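Local coordinates for putative archaeal ammonia monooxygenase subunit B (Candidatus Nitrosocaldus yellowstonii, PDB 4O65), which forms a copper-binding cupredoxin domain of the B subunit of a putative archaeal ammonia monooxygenase, a membrane enzyme thought to oxidise ammonia, at residues Cys51-Thr63 and Glu110-Pro122. Sequence-based numbering, arbitrary orientation.
Sequences CDPARRQDVLIVT and EVPYKLCLSALEP
Cys51 and Cys116 are joined covalently, SG to SG at 2.1 Å with a chi3 of 93°, close to the relaxed right angle of a disulfide. The bond ties the loop that precedes strand 59-63 to the C-terminal half of strand 110-119. Cys116 reaches it with SG anti to its backbone N (chi1 -169°), and Val59 CG1 packs against the same sulfur, 3.5 Å from Cys116 SG.

Backbone pairing is antiparallel. Leu60 with Leu117 and Val62 with Leu115 are hydrogen-bonded pairs, each closed by two N-H...O bonds; Leu115 N to Val62 O, at 2.8 Å, is nearly straight (174°). Ala119 N to Asp58 O extends the ladder into the turn Arg56-Val59, while Ile61 with Cys116 is a non-hydrogen-bonded pair.

The polar group lies at that turn. Arg56 meets the Asp58 carboxylate side-on, NE to OD1 at 3.0 Å and NH2 to OD2 at 2.8 Å, both oxygens approached from their syn sides close to the guanidinium plane. Ser118 OG donates to Asp58 OD2 at 2.7 Å from the anti side, somewhat out of the carboxylate plane. Two donors thus hold OD2, which probably stabilises this buried carboxylate as an anion.

Apolar packing divides between the two faces. Beside the disulfide, the extended Lys114 chain runs past Ile61, CE to CG2 at 3.8 Å, and alongside Thr63 CG2. On the other face Val62 and Leu115 meet through their CB atoms; Tyr113 lays its ring over Thr63 C, offset toward the rim, while its OH is hydrogen-bonded to Thr129 OG1 of strand 123-133.

Strands 59-68 and 110-119 are the two central strands of a four-stranded antiparallel sheet, one layer of the cupredoxin beta-sandwich; the opposing sheet carries the copper ligands His126 and His128.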
loop_
_atom_site.group_PDB
_atom_site.type_symbol
_atom_site.label_atom_id
_atom_site.label_comp_id
_atom_site.label_asym_id
_atom_site.label_seq_id
_atom_site.Cartn_x
_atom_site.Cartn_y
_atom_site.Cartn_z
ATOM N N CYS A 51 -8.485 3.020 -7.566
ATOM C CA CYS A 51 -8.500 1.791 -6.765
ATOM C C CYS A 51 -9.603 0.869 -7.211
ATOM O O CYS A 51 -10.711 0.885 -6.641
ATOM C CB CYS A 51 -8.709 2.096 -5.280
ATOM S SG CYS A 51 -8.486 0.575 -4.301
ATOM N N ASP A 52 -9.340 0.097 -8.262
ATOM C CA ASP A 52 -10.380 -0.705 -8.893
ATOM C C ASP A 52 -9.805 -2.079 -9.185
ATOM O O ASP A 52 -9.479 -2.372 -10.347
ATOM C CB ASP A 52 -10.775 -0.007 -10.228
ATOM C CG ASP A 52 -12.014 -0.613 -10.899
ATOM O OD1 ASP A 52 -12.559 -1.587 -10.411
ATOM O OD2 ASP A 52 -12.411 -0.093 -11.974
ATOM N N PRO A 53 -9.608 -2.924 -8.135
ATOM C CA PRO A 53 -8.969 -4.185 -8.391
ATOM C C PRO A 53 -9.819 -5.168 -9.165
ATOM O O PRO A 53 -9.266 -6.142 -9.648
ATOM C CB PRO A 53 -8.677 -4.711 -6.948
ATOM C CG PRO A 53 -9.833 -4.169 -6.150
ATOM C CD PRO A 53 -9.914 -2.766 -6.689
ATOM N N ALA A 54 -11.131 -4.938 -9.326
ATOM C CA ALA A 54 -11.928 -5.799 -10.205
ATOM C C ALA A 54 -11.521 -5.618 -11.650
ATOM O O ALA A 54 -11.560 -6.577 -12.435
ATOM C CB ALA A 54 -13.436 -5.539 -10.038
ATOM N N ARG A 55 -11.134 -4.398 -11.992
ATOM C CA ARG A 55 -10.641 -4.071 -13.349
ATOM C C ARG A 55 -9.117 -4.284 -13.456
ATOM O O ARG A 55 -8.627 -4.829 -14.451
ATOM C CB ARG A 55 -11.019 -2.644 -13.672
ATOM C CG ARG A 55 -10.650 -2.210 -15.104
ATOM C CD ARG A 55 -11.168 -0.844 -15.479
ATOM N NE ARG A 55 -12.469 -0.889 -16.166
ATOM C CZ ARG A 55 -13.583 -0.511 -15.569
ATOM N NH1 ARG A 55 -14.742 -0.532 -16.188
ATOM N NH2 ARG A 55 -13.498 -0.075 -14.330
ATOM N N ARG A 56 -8.383 -3.816 -12.460
ATOM C CA ARG A 56 -6.898 -3.772 -12.501
ATOM C C ARG A 56 -6.335 -4.951 -11.752
ATOM O O ARG A 56 -6.468 -5.029 -10.507
ATOM C CB ARG A 56 -6.464 -2.508 -11.722
ATOM C CG ARG A 56 -6.580 -1.246 -12.523
ATOM C CD ARG A 56 -6.110 -0.072 -11.684
ATOM N NE ARG A 56 -4.659 -0.165 -11.380
ATOM C CZ ARG A 56 -3.970 0.830 -10.877
ATOM N NH1 ARG A 56 -4.615 1.966 -10.548
ATOM N NH2 ARG A 56 -2.640 0.719 -10.684
ATOM N N GLN A 57 -5.573 -5.797 -12.440
ATOM C CA GLN A 57 -5.055 -7.016 -11.815
ATOM C C GLN A 57 -3.751 -6.736 -11.063
ATOM O O GLN A 57 -3.185 -7.662 -10.513
ATOM C CB GLN A 57 -4.746 -8.108 -12.867
ATOM C CG GLN A 57 -5.972 -8.964 -13.151
ATOM C CD GLN A 57 -6.927 -8.181 -13.986
ATOM O OE1 GLN A 57 -6.573 -7.725 -15.056
ATOM N NE2 GLN A 57 -8.195 -8.060 -13.510
ATOM N N ASP A 58 -3.343 -5.475 -10.978
ATOM C CA ASP A 58 -2.158 -5.104 -10.209
ATOM C C ASP A 58 -2.477 -4.508 -8.824
ATOM O O ASP A 58 -1.539 -4.100 -8.092
ATOM C CB ASP A 58 -1.301 -4.058 -10.998
ATOM C CG ASP A 58 -2.028 -2.771 -11.219
ATOM O OD1 ASP A 58 -3.259 -2.817 -11.577
ATOM O OD2 ASP A 58 -1.373 -1.709 -11.101
ATOM N N VAL A 59 -3.765 -4.456 -8.472
ATOM C CA VAL A 59 -4.169 -3.698 -7.289
ATOM C C VAL A 59 -4.463 -4.615 -6.105
ATOM O O VAL A 59 -5.171 -5.616 -6.226
ATOM C CB VAL A 59 -5.371 -2.788 -7.600
ATOM C CG1 VAL A 59 -5.980 -2.196 -6.328
ATOM C CG2 VAL A 59 -4.931 -1.700 -8.571
ATOM N N LEU A 60 -3.916 -4.213 -4.970
ATOM C CA LEU A 60 -4.157 -4.845 -3.643
ATOM C C LEU A 60 -4.871 -3.881 -2.751
ATOM O O LEU A 60 -4.416 -2.718 -2.596
ATOM C CB LEU A 60 -2.761 -5.162 -2.995
ATOM C CG LEU A 60 -2.878 -5.740 -1.552
ATOM C CD1 LEU A 60 -3.541 -7.134 -1.569
ATOM C CD2 LEU A 60 -1.422 -5.847 -1.045
ATOM N N ILE A 61 -5.935 -4.364 -2.087
ATOM C CA ILE A 61 -6.559 -3.652 -0.987
ATOM C C ILE A 61 -6.266 -4.378 0.335
ATOM O O ILE A 61 -6.463 -5.600 0.448
ATOM C CB ILE A 61 -8.105 -3.597 -1.190
ATOM C CG1 ILE A 61 -8.452 -2.798 -2.486
ATOM C CG2 ILE A 61 -8.762 -2.924 0.035
ATOM C CD1 ILE A 61 -9.972 -2.813 -2.791
ATOM N N VAL A 62 -5.830 -3.599 1.335
ATOM C CA VAL A 62 -5.626 -4.163 2.666
ATOM C C VAL A 62 -6.532 -3.348 3.567
ATOM O O VAL A 62 -6.451 -2.089 3.572
ATOM C CB VAL A 62 -4.138 -4.010 3.145
ATOM C CG1 VAL A 62 -3.979 -4.714 4.533
ATOM C CG2 VAL A 62 -3.182 -4.553 2.082
ATOM N N THR A 63 -7.332 -4.036 4.375
ATOM C CA THR A 63 -8.193 -3.308 5.295
ATOM C C THR A 63 -8.002 -3.848 6.705
ATOM O O THR A 63 -7.488 -4.966 6.866
ATOM C CB THR A 63 -9.696 -3.413 4.925
ATOM O OG1 THR A 63 -10.048 -4.810 4.755
ATOM C CG2 THR A 63 -9.981 -2.672 3.573
ATOM N N GLU A 110 -10.930 3.641 18.001
ATOM C CA GLU A 110 -10.731 2.678 16.891
ATOM C C GLU A 110 -10.707 3.525 15.632
ATOM O O GLU A 110 -11.546 4.439 15.489
ATOM C CB GLU A 110 -11.953 1.721 16.778
ATOM C CG GLU A 110 -11.861 0.262 17.287
ATOM C CD GLU A 110 -12.543 -0.019 18.642
ATOM O OE1 GLU A 110 -12.375 0.802 19.569
ATOM O OE2 GLU A 110 -13.237 -1.068 18.825
ATOM N N VAL A 111 -9.817 3.187 14.686
ATOM C CA VAL A 111 -9.773 3.889 13.399
ATOM C C VAL A 111 -9.781 2.757 12.327
ATOM O O VAL A 111 -8.781 2.010 12.207
ATOM C CB VAL A 111 -8.493 4.771 13.281
ATOM C CG1 VAL A 111 -8.359 5.378 11.877
ATOM C CG2 VAL A 111 -8.580 5.929 14.292
ATOM N N PRO A 112 -10.875 2.643 11.535
ATOM C CA PRO A 112 -10.799 1.696 10.391
ATOM C C PRO A 112 -9.832 2.227 9.373
ATOM O O PRO A 112 -9.696 3.472 9.214
ATOM C CB PRO A 112 -12.249 1.666 9.805
ATOM C CG PRO A 112 -12.963 2.799 10.467
ATOM C CD PRO A 112 -12.234 3.200 11.740
ATOM N N TYR A 113 -9.106 1.326 8.698
ATOM C CA TYR A 113 -8.167 1.808 7.645
ATOM C C TYR A 113 -8.348 1.001 6.370
ATOM O O TYR A 113 -8.823 -0.160 6.403
ATOM C CB TYR A 113 -6.692 1.739 8.151
ATOM C CG TYR A 113 -6.122 0.337 8.224
ATOM C CD1 TYR A 113 -5.448 -0.222 7.128
ATOM C CD2 TYR A 113 -6.144 -0.382 9.440
ATOM C CE1 TYR A 113 -4.936 -1.543 7.192
ATOM C CE2 TYR A 113 -5.609 -1.649 9.529
ATOM C CZ TYR A 113 -4.983 -2.211 8.422
ATOM O OH TYR A 113 -4.475 -3.464 8.553
ATOM N N LYS A 114 -7.912 1.600 5.266
ATOM C CA LYS A 114 -7.916 0.932 3.968
ATOM C C LYS A 114 -6.714 1.464 3.187
ATOM O O LYS A 114 -6.530 2.700 3.019
ATOM C CB LYS A 114 -9.215 1.166 3.206
ATOM C CG LYS A 114 -9.123 0.674 1.726
ATOM C CD LYS A 114 -10.550 0.576 1.184
ATOM C CE LYS A 114 -10.603 0.327 -0.334
ATOM N NZ LYS A 114 -12.009 0.069 -0.863
ATOM N N LEU A 115 -5.874 0.538 2.743
ATOM C CA LEU A 115 -4.723 0.869 1.915
ATOM C C LEU A 115 -4.960 0.239 0.545
ATOM O O LEU A 115 -5.404 -0.934 0.438
ATOM C CB LEU A 115 -3.456 0.225 2.476
ATOM C CG LEU A 115 -3.282 0.313 3.994
ATOM C CD1 LEU A 115 -1.958 -0.343 4.347
ATOM C CD2 LEU A 115 -3.294 1.776 4.364
ATOM N N CYS A 116 -4.706 1.033 -0.492
ATOM C CA CYS A 116 -4.881 0.544 -1.856
ATOM C C CYS A 116 -3.532 0.786 -2.532
ATOM O O CYS A 116 -3.074 1.931 -2.526
ATOM C CB CYS A 116 -5.934 1.329 -2.583
ATOM S SG CYS A 116 -6.353 0.479 -4.163
ATOM N N LEU A 117 -2.944 -0.267 -3.104
ATOM C CA LEU A 117 -1.573 -0.220 -3.687
ATOM C C LEU A 117 -1.533 -0.914 -5.031
ATOM O O LEU A 117 -2.361 -1.780 -5.308
ATOM C CB LEU A 117 -0.543 -0.959 -2.786
ATOM C CG LEU A 117 -0.411 -0.386 -1.362
ATOM C CD1 LEU A 117 -1.174 -1.285 -0.408
ATOM C CD2 LEU A 117 1.055 -0.290 -0.982
ATOM N N SER A 118 -0.604 -0.465 -5.861
ATOM C CA SER A 118 -0.274 -1.100 -7.128
ATOM C C SER A 118 1.035 -1.896 -6.963
ATOM O O SER A 118 2.040 -1.364 -6.433
ATOM C CB SER A 118 -0.035 -0.011 -8.182
ATOM O OG SER A 118 0.426 -0.661 -9.347
ATOM N N ALA A 119 1.029 -3.172 -7.335
ATOM C CA ALA A 119 2.290 -3.933 -7.389
ATOM C C ALA A 119 3.094 -3.477 -8.594
ATOM O O ALA A 119 2.596 -3.524 -9.747
ATOM C CB ALA A 119 1.978 -5.422 -7.542
ATOM N N LEU A 120 4.352 -3.093 -8.367
ATOM C CA LEU A 120 5.208 -2.617 -9.499
ATOM C C LEU A 120 6.178 -3.662 -10.048
ATOM O O LEU A 120 6.503 -3.678 -11.277
ATOM C CB LEU A 120 5.997 -1.371 -9.063
ATOM C CG LEU A 120 5.213 -0.171 -8.577
ATOM C CD1 LEU A 120 6.165 0.960 -8.167
ATOM C CD2 LEU A 120 4.261 0.322 -9.670
ATOM N N GLU A 121 6.652 -4.568 -9.188
ATOM C CA GLU A 121 7.736 -5.461 -9.606
ATOM C C GLU A 121 7.446 -6.880 -9.199
ATOM O O GLU A 121 6.820 -7.120 -8.107
ATOM C CB GLU A 121 9.096 -4.970 -9.005
ATOM C CG GLU A 121 9.312 -3.468 -9.137
ATOM C CD GLU A 121 9.482 -3.004 -10.590
ATOM O OE1 GLU A 121 9.758 -3.855 -11.452
ATOM O OE2 GLU A 121 9.349 -1.786 -10.859
ATOM N N PRO A 122 7.846 -7.837 -10.044
ATOM C CA PRO A 122 7.537 -9.224 -9.784
ATOM C C PRO A 122 8.305 -9.739 -8.544
ATOM O O PRO A 122 9.385 -9.209 -8.213
ATOM C CB PRO A 122 7.983 -9.938 -11.074
ATOM C CG PRO A 122 9.130 -9.146 -11.509
ATOM C CD PRO A 122 8.671 -7.707 -11.273
#